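Local coordinates for protein glucokinase (Streptomyces griseus, PDB 3VGL) that binds glucose, an ATP analogue, zinc and sodium, and probably catalyses the ATP-dependent phosphorylation of D-glucose to D-glucose 6-phosphate, at residues Y67-D70 and K71-V75; W111-R115 and F116-Q120; A46-A49 and G50-G54; Y178-G181 and R182-V185. All blocks are in the same frame, centred on the assembly; numbering follows the deposited sequence.

In the fold
Along the chain the order is interaction 3, then 1, 2 and 4. All four are local contacts in one chain of the actin-like ATPase clan, whose core here holds two mixed five-stranded sheets. Interaction 3 lies on helix 37-52, against the first sheet. Interaction 1 is the turn of the hairpin 67-68/75-77, beside the glucose pocket. Interaction 2 ends helix 105-116, which leads to strand 125-130 of the second sheet. Interaction 4 starts helix 181-194 at the nucleotide. None touches another. The centres of interactions 1 and 2 are about 22 Å apart, those of 3 and 4 about 31 Å. Two contacts thus border the bound glucose and the ATP analogue, and two shape helix ends away from them.

Interaction 1 (Y67-D70 and K71-V75); sequences YVDD and KRATV
D69 turns its carboxylate back across the hairpin and meets the backbone of A73 and T74. Its CG sits between the backbone N and the carbonyl carbon (chi1 76°), which turns OD1 back toward these two amides. OD1 takes both. A73 N comes at 3.0 Å to OD1 on its syn lone pair, nearly straight. T74 N comes at 2.9 Å to OD1 from above the carboxylate plane, 47° out of it. OD2 looks toward K71, and its distance to K71 CB is 3.3 Å. The D69 and K71 side chains cross obliquely. A water joins D69 OD2 to T74 OG1, 2.9 Å from the hydroxyl. The backbone closes round this group. D69 N gives a 3.0 Å bond to T74 O, and R72 N gives a 3.0 Å bond to D69 O in a type I turn. Further back, V68 and V75 form a non-hydrogen-bonded antiparallel pair, with V68 CG2 4.4 Å from V75 CG2. The hairpin joins strand 67-68 to strand 75-77, and Y67 at its base lines the glucose pocket. Without the D69 carboxylate, as with an alanine here, the amides of A73 and T74 are likely to lose their shared acceptor, and the turn could shift. One oxygen thus takes two amide donors in neighbouring peptides, and the two N-H dipoles probably help to stabilise the negative charge of D69.

Interaction 2 (W111-R115 and F116-Q120); sequences WGEYR and FGAGQ
The F116 ring carries R115 on one face. R115 CB stands 3.6 Å from the ring centroid, 11° off the normal, a CH-pi contact. The R115 chain bends at chi2 (-70°) and chi3, which brings its guanidinium back beside the same ring. F116 CZ lies over the centre of one guanidinium face, the two planes 41° apart. R115 CG rests against a face of the W111 ring, offset toward its rim. D308 OD2 of helix 301-311 accepts a hydrogen bond from W111 NE1 and forms a salt bridge with R115 NH1.

The last turn of helix 105-116 is closed by backbone bonds. F116 N bonds G112 O at 2.9 Å. E113 O accepts from G117 N and G119 N, each at 2.9 Å, from opposite faces of its plane. E113 OE1 takes A118 N at 2.8 Å, almost straight, on its anti side. A CB on G117 would clash with E113 OE1, and one on G119 with Y114 CA.

OE1 also accepts from Q296 N, and OE2 from L297 N. The buried carboxylate of E113 is met by three backbone amides, which probably offset its charge and tie the helix end to the loop after strand 291-294.

Interaction 3 (A46-A49 and G50-G54); sequences AAVA and GASEG
A46-A49 and G50-G54 meet as successive turns of one alpha helix, near its C-terminal end. G50 N bonds A46 O at 2.9 Å, and A51 N bonds A47 O at 2.9 Å. S52 N bonds V48 O, also at 2.9 Å, but its N-H...O angle is only 135°. E53 N reaches G50 O in a weak bond of 3.5 Å. By E53 the backbone angles are no longer helical.

Helix 37-52 packs across the first mixed five-stranded sheet of this ROK-family kinase, which belongs to the actin-like ATPase clan. A47 and A51 press on A16 of strand 13-19 and F29 of strand 29-32. V48 touches V7 and V60, in strands 3-9 and 57-64. The small side chains of A47 and A51 probably let the helix lie close to those strands. A51 O accepts from the hydroxyl of S27.

The S52 side chain adds to the backbone bonds. Its OG is anti to the carbonyl carbon (chi1 -70°), which folds the hydroxyl back toward the preceding turn. There S52 OG donates to V48 O at 2.7 Å. The OG and the N of S52 reach this carbonyl from opposite faces of its plane. V48 O is thus gripped twice by one residue. The hydroxyl bond runs 37° out of the plane, so it meets no lone pair directly. V48 CG1 lies 3.9 Å from S52 OG, on the flank of the same turn.

Interaction 4 (Y178-G181 and R182-V185); sequences YASG and RALV. With ANP (phosphoaminophosphonic acid-adenylate ester), chain E.
S180 is the N-cap of helix 181-194, and its side chain meets A183 in the first turn. S180 OG takes A183 N at 2.9 Å, with an N-H...O angle of 161°. The hydroxyl sits between the backbone N and the carbonyl carbon (chi1 76°), which carries OG forward over the helix start. It also has a weak bond to the carbonyl of E176, a glucose-pocket residue. The regular helix bonds follow at once: L184 N to S180 O at 3.0 Å, and V185 N to G181 O at 3.0 Å. A183 CB packs on the chain before the cap, 3.6 Å from Y178 O. That carbonyl also accepts from the hydroxyl of Y187, one turn further on. If S180 gave way to a valine, A183 N would probably be left without its capping acceptor, and the first turn could fray beside the nucleotide.

This helix start forms one wall of the nucleotide pocket, here holding an ATP analogue. G181 lies against the ribose: its C is 3.3 Å from O3' of the nucleotide. A CB on G181 would clash with O4'. L184 CD2 comes 3.9 Å from C2 of the adenine. V185 CG2 lies 3.9 Å from the ribose O2'. I218 of helix 215-223 touches both L184 and V185. At the other end, the Y178 hydroxyl bonds L165 N and the carbonyl of D163 of the third subunit, while its ring meets W239.

Interaction 1 (Y67-D70 and K71-V75)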
loop_
_atom_site.group_PDB
_atom_site.type_symbol
_atom_site.label_atom_id
_atom_site.label_comp_id
_atom_site.label_asym_id
_atom_site.label_seq_id
_atom_site.Cartn_x
_atom_site.Cartn_y
_atom_site.Cartn_z
ATOM N N TYR A 67 -7.623 24.182 9.060
ATOM C CA TYR A 67 -8.980 23.796 9.436
ATOM C C TYR A 67 -9.609 25.013 10.114
ATOM O O TYR A 67 -9.162 25.418 11.187
ATOM C CB TYR A 67 -8.913 22.636 10.456
ATOM C CG TYR A 67 -8.627 21.244 9.882
ATOM C CD1 TYR A 67 -7.495 21.004 9.102
ATOM C CD2 TYR A 67 -9.479 20.169 10.150
ATOM C CE1 TYR A 67 -7.223 19.720 8.613
ATOM C CE2 TYR A 67 -9.210 18.870 9.657
ATOM C CZ TYR A 67 -8.097 18.681 8.864
ATOM O OH TYR A 67 -7.821 17.423 8.349
ATOM N N VAL A 68 -10.610 25.599 9.458
ATOM C CA VAL A 68 -11.320 26.777 9.977
ATOM C C VAL A 68 -12.683 26.366 10.523
ATOM O O VAL A 68 -13.384 25.545 9.915
ATOM C CB VAL A 68 -11.466 27.823 8.866
ATOM C CG1 VAL A 68 -12.327 29.028 9.348
ATOM C CG2 VAL A 68 -10.085 28.287 8.429
ATOM N N ASP A 69 -13.065 26.960 11.652
ATOM C CA ASP A 69 -14.327 26.615 12.330
ATOM C C ASP A 69 -15.600 27.092 11.610
ATOM O O ASP A 69 -15.527 27.883 10.674
ATOM C CB ASP A 69 -14.287 27.121 13.767
ATOM C CG ASP A 69 -14.501 28.622 13.868
ATOM O OD1 ASP A 69 -13.959 29.396 13.043
ATOM O OD2 ASP A 69 -15.232 29.017 14.791
ATOM N N ASP A 70 -16.767 26.612 12.054
ATOM C CA ASP A 70 -18.042 26.925 11.385
ATOM C C ASP A 70 -18.457 28.395 11.540
ATOM O O ASP A 70 -19.255 28.914 10.754
ATOM C CB ASP A 70 -19.160 26.004 11.894
ATOM C CG ASP A 70 -19.332 26.076 13.400
ATOM O OD1 ASP A 70 -18.364 25.768 14.129
ATOM O OD2 ASP A 70 -20.438 26.450 13.852
ATOM N N LYS A 71 -17.907 29.044 12.559
ATOM C CA LYS A 71 -18.119 30.478 12.789
ATOM C C LYS A 71 -17.208 31.366 11.928
ATOM O O LYS A 71 -17.303 32.594 11.979
ATOM C CB LYS A 71 -17.942 30.822 14.272
ATOM C CG LYS A 71 -18.923 30.102 15.194
ATOM C CD LYS A 71 -19.234 30.901 16.452
ATOM C CE LYS A 71 -20.466 31.797 16.251
ATOM N NZ LYS A 71 -20.824 32.591 17.458
ATOM N N ARG A 72 -16.323 30.752 11.140
ATOM C CA ARG A 72 -15.467 31.502 10.209
ATOM C C ARG A 72 -14.627 32.571 10.920
ATOM O O ARG A 72 -14.561 33.737 10.492
ATOM C CB ARG A 72 -16.290 32.081 9.041
ATOM C CG ARG A 72 -16.956 30.995 8.179
ATOM C CD ARG A 72 -18.126 31.549 7.395
ATOM N NE ARG A 72 -19.272 30.645 7.440
ATOM C CZ ARG A 72 -20.441 30.896 6.854
ATOM N NH1 ARG A 72 -20.615 32.017 6.163
ATOM N NH2 ARG A 72 -21.437 30.020 6.954
ATOM N N ALA A 73 -13.994 32.162 12.016
ATOM C CA ALA A 73 -13.256 33.091 12.872
ATOM C C ALA A 73 -11.925 32.567 13.408
ATOM O O ALA A 73 -11.043 33.348 13.780
ATOM C CB ALA A 73 -14.141 33.537 14.036
ATOM N N THR A 74 -11.789 31.245 13.451
ATOM C CA THR A 74 -10.688 30.608 14.142
ATOM C C THR A 74 -10.087 29.507 13.286
ATOM O O THR A 74 -10.813 28.714 12.690
ATOM C CB THR A 74 -11.201 29.988 15.448
ATOM O OG1 THR A 74 -11.678 31.046 16.291
ATOM C CG2 THR A 74 -10.123 29.211 16.186
ATOM N N VAL A 75 -8.760 29.489 13.215
ATOM C CA VAL A 75 -8.052 28.353 12.604
ATOM C C VAL A 75 -7.852 27.283 13.687
ATOM O O VAL A 75 -7.000 27.436 14.555
ATOM C CB VAL A 75 -6.707 28.777 11.949
ATOM C CG1 VAL A 75 -6.082 27.565 11.207
ATOM C CG2 VAL A 75 -6.913 29.942 10.939
HETATM O O HOH W 1 -14.545 30.810 16.415
#

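Interaction 2 (W111-R115 and F116-Q120)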
loop_
_atom_site.group_PDB
_atom_site.type_symbol
_atom_site.label_atom_id
_atom_site.label_comp_id
_atom_site.label_asym_id
_atom_site.label_seq_id
_atom_site.Cartn_x
_atom_site.Cartn_y
_atom_site.Cartn_z
ATOM N N TRP A 111 -14.844 29.176 -4.089
ATOM C CA TRP A 111 -15.804 30.262 -4.217
ATOM C C TRP A 111 -15.375 31.267 -5.307
ATOM O O TRP A 111 -16.204 31.675 -6.147
ATOM C CB TRP A 111 -16.028 30.933 -2.854
ATOM C CG TRP A 111 -17.085 31.991 -2.922
ATOM C CD1 TRP A 111 -16.895 33.344 -2.896
ATOM C CD2 TRP A 111 -18.496 31.778 -3.068
ATOM N NE1 TRP A 111 -18.115 33.992 -3.014
ATOM C CE2 TRP A 111 -19.109 33.056 -3.116
ATOM C CE3 TRP A 111 -19.305 30.632 -3.166
ATOM C CZ2 TRP A 111 -20.500 33.218 -3.250
ATOM C CZ3 TRP A 111 -20.682 30.792 -3.301
ATOM C CH2 TRP A 111 -21.263 32.083 -3.333
ATOM N N GLY A 112 -14.099 31.662 -5.312
ATOM C CA GLY A 112 -13.589 32.610 -6.333
ATOM C C GLY A 112 -13.790 32.068 -7.737
ATOM O O GLY A 112 -14.222 32.781 -8.632
ATOM N N GLU A 113 -13.486 30.787 -7.934
ATOM C CA GLU A 113 -13.646 30.167 -9.254
ATOM C C GLU A 113 -15.106 29.985 -9.633
ATOM O O GLU A 113 -15.476 30.104 -10.810
ATOM C CB GLU A 113 -12.895 28.835 -9.311
ATOM C CG GLU A 113 -11.367 29.031 -9.350
ATOM C CD GLU A 113 -10.908 29.715 -10.638
ATOM O OE1 GLU A 113 -11.400 29.343 -11.732
ATOM O OE2 GLU A 113 -10.024 30.593 -10.563
ATOM N N TYR A 114 -15.941 29.701 -8.639
ATOM C CA TYR A 114 -17.375 29.536 -8.877
ATOM C C TYR A 114 -17.993 30.869 -9.343
ATOM O O TYR A 114 -18.764 30.927 -10.314
ATOM C CB TYR A 114 -18.065 29.008 -7.618
ATOM C CG TYR A 114 -19.562 29.053 -7.734
ATOM C CD1 TYR A 114 -20.240 28.203 -8.610
ATOM C CD2 TYR A 114 -20.294 29.977 -7.005
ATOM C CE1 TYR A 114 -21.624 28.269 -8.738
ATOM C CE2 TYR A 114 -21.669 30.054 -7.127
ATOM C CZ TYR A 114 -22.325 29.196 -7.988
ATOM O OH TYR A 114 -23.691 29.288 -8.099
ATOM N N ARG A 115 -17.613 31.941 -8.663
ATOM C CA ARG A 115 -18.161 33.268 -8.962
ATOM C C ARG A 115 -17.561 33.931 -10.208
ATOM O O ARG A 115 -18.286 34.572 -10.994
ATOM C CB ARG A 115 -17.970 34.194 -7.750
ATOM C CG ARG A 115 -18.739 33.806 -6.491
ATOM C CD ARG A 115 -20.238 34.015 -6.620
ATOM N NE ARG A 115 -20.549 35.231 -7.354
ATOM C CZ ARG A 115 -20.674 36.439 -6.816
ATOM N NH1 ARG A 115 -20.524 36.628 -5.503
ATOM N NH2 ARG A 115 -20.945 37.465 -7.604
ATOM N N PHE A 116 -16.247 33.802 -10.379
ATOM C CA PHE A 116 -15.505 34.660 -11.317
ATOM C C PHE A 116 -14.606 33.877 -12.266
ATOM O O PHE A 116 -13.952 34.467 -13.130
ATOM C CB PHE A 116 -14.666 35.698 -10.551
ATOM C CG PHE A 116 -15.431 36.453 -9.492
ATOM C CD1 PHE A 116 -16.483 37.312 -9.837
ATOM C CD2 PHE A 116 -15.079 36.334 -8.140
ATOM C CE1 PHE A 116 -17.184 38.010 -8.842
ATOM C CE2 PHE A 116 -15.779 37.033 -7.147
ATOM C CZ PHE A 116 -16.833 37.873 -7.505
ATOM N N GLY A 117 -14.590 32.546 -12.128
ATOM C CA GLY A 117 -13.650 31.742 -12.884
ATOM C C GLY A 117 -14.251 30.535 -13.584
ATOM O O GLY A 117 -15.321 30.624 -14.208
ATOM N N ALA A 118 -13.560 29.403 -13.460
ATOM C CA ALA A 118 -13.877 28.197 -14.230
ATOM C C ALA A 118 -15.174 27.511 -13.785
ATOM O O ALA A 118 -15.675 26.634 -14.492
ATOM C CB ALA A 118 -12.681 27.199 -14.188
ATOM N N GLY A 119 -15.708 27.900 -12.626
ATOM C CA GLY A 119 -16.938 27.300 -12.103
ATOM C C GLY A 119 -18.211 28.032 -12.501
ATOM O O GLY A 119 -19.310 27.583 -12.190
ATOM N N GLN A 120 -18.060 29.175 -13.174
ATOM C CA GLN A 120 -19.220 29.939 -13.632
ATOM C C GLN A 120 -20.143 29.096 -14.497
ATOM O O GLN A 120 -19.691 28.458 -15.450
ATOM C CB GLN A 120 -18.765 31.159 -14.427
ATOM C CG GLN A 120 -18.165 32.239 -13.565
ATOM C CD GLN A 120 -17.604 33.387 -14.393
ATOM O OE1 GLN A 120 -16.489 33.318 -14.912
ATOM N NE2 GLN A 120 -18.374 34.445 -14.520
#

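Interaction 3 (A46-A49 and G50-G54)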
loop_
_atom_site.group_PDB
_atom_site.type_symbol
_atom_site.label_atom_id
_atom_site.label_comp_id
_atom_site.label_asym_id
_atom_site.label_seq_id
_atom_site.Cartn_x
_atom_site.Cartn_y
_atom_site.Cartn_z
ATOM N N ALA A 46 0.702 43.998 7.476
ATOM C CA ALA A 46 1.537 44.601 6.427
ATOM C C ALA A 46 0.935 44.391 5.035
ATOM O O ALA A 46 0.952 45.303 4.194
ATOM C CB ALA A 46 2.936 44.038 6.468
ATOM N N ALA A 47 0.425 43.183 4.799
ATOM C CA ALA A 47 -0.239 42.856 3.529
ATOM C C ALA A 47 -1.493 43.688 3.289
ATOM O O ALA A 47 -1.708 44.217 2.182
ATOM C CB ALA A 47 -0.574 41.355 3.464
ATOM N N VAL A 48 -2.325 43.811 4.321
ATOM C CA VAL A 48 -3.533 44.633 4.229
ATOM C C VAL A 48 -3.151 46.094 3.953
ATOM O O VAL A 48 -3.700 46.704 3.041
ATOM C CB VAL A 48 -4.427 44.526 5.506
ATOM C CG1 VAL A 48 -5.550 45.574 5.487
ATOM C CG2 VAL A 48 -4.992 43.119 5.654
ATOM N N ALA A 49 -2.198 46.629 4.707
ATOM C CA ALA A 49 -1.739 48.016 4.504
ATOM C C ALA A 49 -1.186 48.255 3.089
ATOM O O ALA A 49 -1.541 49.245 2.420
ATOM C CB ALA A 49 -0.714 48.393 5.571
ATOM N N GLY A 50 -0.337 47.333 2.630
ATOM C CA GLY A 50 0.254 47.426 1.292
ATOM C C GLY A 50 -0.757 47.330 0.166
ATOM O O GLY A 50 -0.747 48.135 -0.768
ATOM N N ALA A 51 -1.643 46.339 0.235
ATOM C CA ALA A 51 -2.656 46.166 -0.814
ATOM C C ALA A 51 -3.693 47.308 -0.814
ATOM O O ALA A 51 -4.242 47.665 -1.860
ATOM C CB ALA A 51 -3.334 44.830 -0.648
ATOM N N SER A 52 -3.910 47.903 0.361
ATOM C CA SER A 52 -4.957 48.909 0.533
ATOM C C SER A 52 -4.535 50.281 0.025
ATOM O O SER A 52 -5.389 51.139 -0.123
ATOM C CB SER A 52 -5.375 49.020 2.004
ATOM O OG SER A 52 -6.076 47.835 2.384
ATOM N N GLU A 53 -3.237 50.486 -0.221
ATOM C CA GLU A 53 -2.718 51.799 -0.691
ATOM C C GLU A 53 -3.540 52.341 -1.840
ATOM O O GLU A 53 -3.644 51.695 -2.876
ATOM C CB GLU A 53 -1.238 51.694 -1.115
ATOM C CG GLU A 53 -0.583 53.005 -1.579
ATOM C CD GLU A 53 0.916 52.868 -1.910
ATOM O OE1 GLU A 53 1.451 51.733 -1.813
ATOM O OE2 GLU A 53 1.549 53.895 -2.273
ATOM N N GLY A 54 -4.105 53.539 -1.655
ATOM C CA GLY A 54 -4.906 54.194 -2.684
ATOM C C GLY A 54 -6.376 53.852 -2.745
ATOM O O GLY A 54 -7.114 54.441 -3.543
#

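Interaction 4 (Y178-G181 and R182-V185)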
loop_
_atom_site.group_PDB
_atom_site.type_symbol
_atom_site.label_atom_id
_atom_site.label_comp_id
_atom_site.label_asym_id
_atom_site.label_seq_id
_atom_site.Cartn_x
_atom_site.Cartn_y
_atom_site.Cartn_z
ATOM N N TYR A 178 1.460 13.205 -1.586
ATOM C CA TYR A 178 1.652 12.626 -2.933
ATOM C C TYR A 178 1.271 13.587 -4.040
ATOM O O TYR A 178 1.780 13.477 -5.158
ATOM C CB TYR A 178 0.855 11.316 -3.076
ATOM C CG TYR A 178 1.282 10.304 -2.034
ATOM C CD1 TYR A 178 2.385 9.489 -2.253
ATOM C CD2 TYR A 178 0.651 10.263 -0.787
ATOM C CE1 TYR A 178 2.819 8.579 -1.277
ATOM C CE2 TYR A 178 1.069 9.357 0.195
ATOM C CZ TYR A 178 2.157 8.542 -0.066
ATOM O OH TYR A 178 2.637 7.635 0.876
ATOM N N ALA A 179 0.379 14.521 -3.732
ATOM C CA ALA A 179 -0.034 15.515 -4.735
ATOM C C ALA A 179 -0.053 16.894 -4.080
ATOM O O ALA A 179 -0.946 17.206 -3.263
ATOM C CB ALA A 179 -1.418 15.172 -5.290
ATOM N N SER A 180 0.940 17.697 -4.429
ATOM C CA SER A 180 1.072 19.064 -3.940
ATOM C C SER A 180 2.274 19.629 -4.672
ATOM O O SER A 180 2.993 18.884 -5.379
ATOM C CB SER A 180 1.310 19.090 -2.421
ATOM O OG SER A 180 2.654 18.714 -2.117
ATOM N N GLY A 181 2.490 20.937 -4.531
ATOM C CA GLY A 181 3.736 21.556 -5.059
ATOM C C GLY A 181 4.962 20.981 -4.357
ATOM O O GLY A 181 5.993 20.740 -4.986
ATOM N N ARG A 182 4.848 20.733 -3.053
ATOM C CA ARG A 182 5.967 20.138 -2.319
ATOM C C ARG A 182 6.298 18.747 -2.821
ATOM O O ARG A 182 7.478 18.413 -2.906
ATOM C CB ARG A 182 5.748 20.126 -0.798
ATOM C CG ARG A 182 5.977 21.440 -0.158
ATOM C CD ARG A 182 6.039 21.299 1.353
ATOM N NE ARG A 182 6.415 22.591 1.924
ATOM C CZ ARG A 182 6.317 22.889 3.212
ATOM N NH1 ARG A 182 6.679 24.090 3.640
ATOM N NH2 ARG A 182 5.848 21.986 4.062
ATOM N N ALA A 183 5.265 17.945 -3.140
ATOM C CA ALA A 183 5.473 16.611 -3.696
ATOM C C ALA A 183 6.135 16.711 -5.066
ATOM O O ALA A 183 7.067 15.961 -5.350
ATOM C CB ALA A 183 4.158 15.816 -3.792
ATOM N N LEU A 184 5.670 17.642 -5.900
ATOM C CA LEU A 184 6.340 17.881 -7.188
ATOM C C LEU A 184 7.848 18.120 -7.022
ATOM O O LEU A 184 8.659 17.510 -7.737
ATOM C CB LEU A 184 5.684 19.059 -7.917
ATOM C CG LEU A 184 6.300 19.396 -9.292
ATOM C CD1 LEU A 184 5.970 18.288 -10.308
ATOM C CD2 LEU A 184 5.725 20.725 -9.711
ATOM N N VAL A 185 8.207 19.020 -6.101
ATOM C CA VAL A 185 9.610 19.314 -5.831
ATOM C C VAL A 185 10.336 18.059 -5.367
ATOM O O VAL A 185 11.455 17.779 -5.813
ATOM C CB VAL A 185 9.738 20.463 -4.827
ATOM C CG1 VAL A 185 11.188 20.640 -4.377
ATOM C CG2 VAL A 185 9.201 21.732 -5.460
HETATM P PB ANP E . 1.102 28.521 -0.706
HETATM O O1B ANP E . 0.916 27.027 -0.424
HETATM O O2B ANP E . 1.933 29.275 0.291
HETATM N N3B ANP E . -0.435 29.275 -0.791
HETATM P PA ANP E . 1.725 27.981 -3.510
HETATM O O1A ANP E . 2.517 28.814 -4.523
HETATM O O2A ANP E . 0.283 27.666 -3.761
HETATM O O3A ANP E . 1.923 28.692 -2.074
HETATM O "O5'" ANP E . 2.474 26.578 -3.265
HETATM C "C5'" ANP E . 3.873 26.509 -2.970
HETATM C "C4'" ANP E . 4.416 25.173 -3.432
HETATM O "O4'" ANP E . 4.071 24.951 -4.807
HETATM C "C3'" ANP E . 5.922 25.168 -3.358
HETATM O "O3'" ANP E . 6.331 23.807 -3.195
HETATM C "C2'" ANP E . 6.294 25.656 -4.734
HETATM O "O2'" ANP E . 7.593 25.239 -5.115
HETATM C "C1'" ANP E . 5.227 25.052 -5.636
HETATM N N9 ANP E . 4.860 25.972 -6.727
HETATM C C8 ANP E . 4.255 27.170 -6.630
HETATM N N7 ANP E . 4.073 27.721 -7.873
HETATM C C5 ANP E . 4.555 26.825 -8.753
HETATM C C6 ANP E . 4.713 26.737 -10.233
HETATM N N6 ANP E . 4.280 27.738 -11.043
HETATM N N1 ANP E . 5.265 25.610 -10.731
HETATM C C2 ANP E . 5.714 24.584 -9.969
HETATM N N3 ANP E . 5.613 24.608 -8.620
HETATM C C4 ANP E . 5.066 25.675 -8.004
#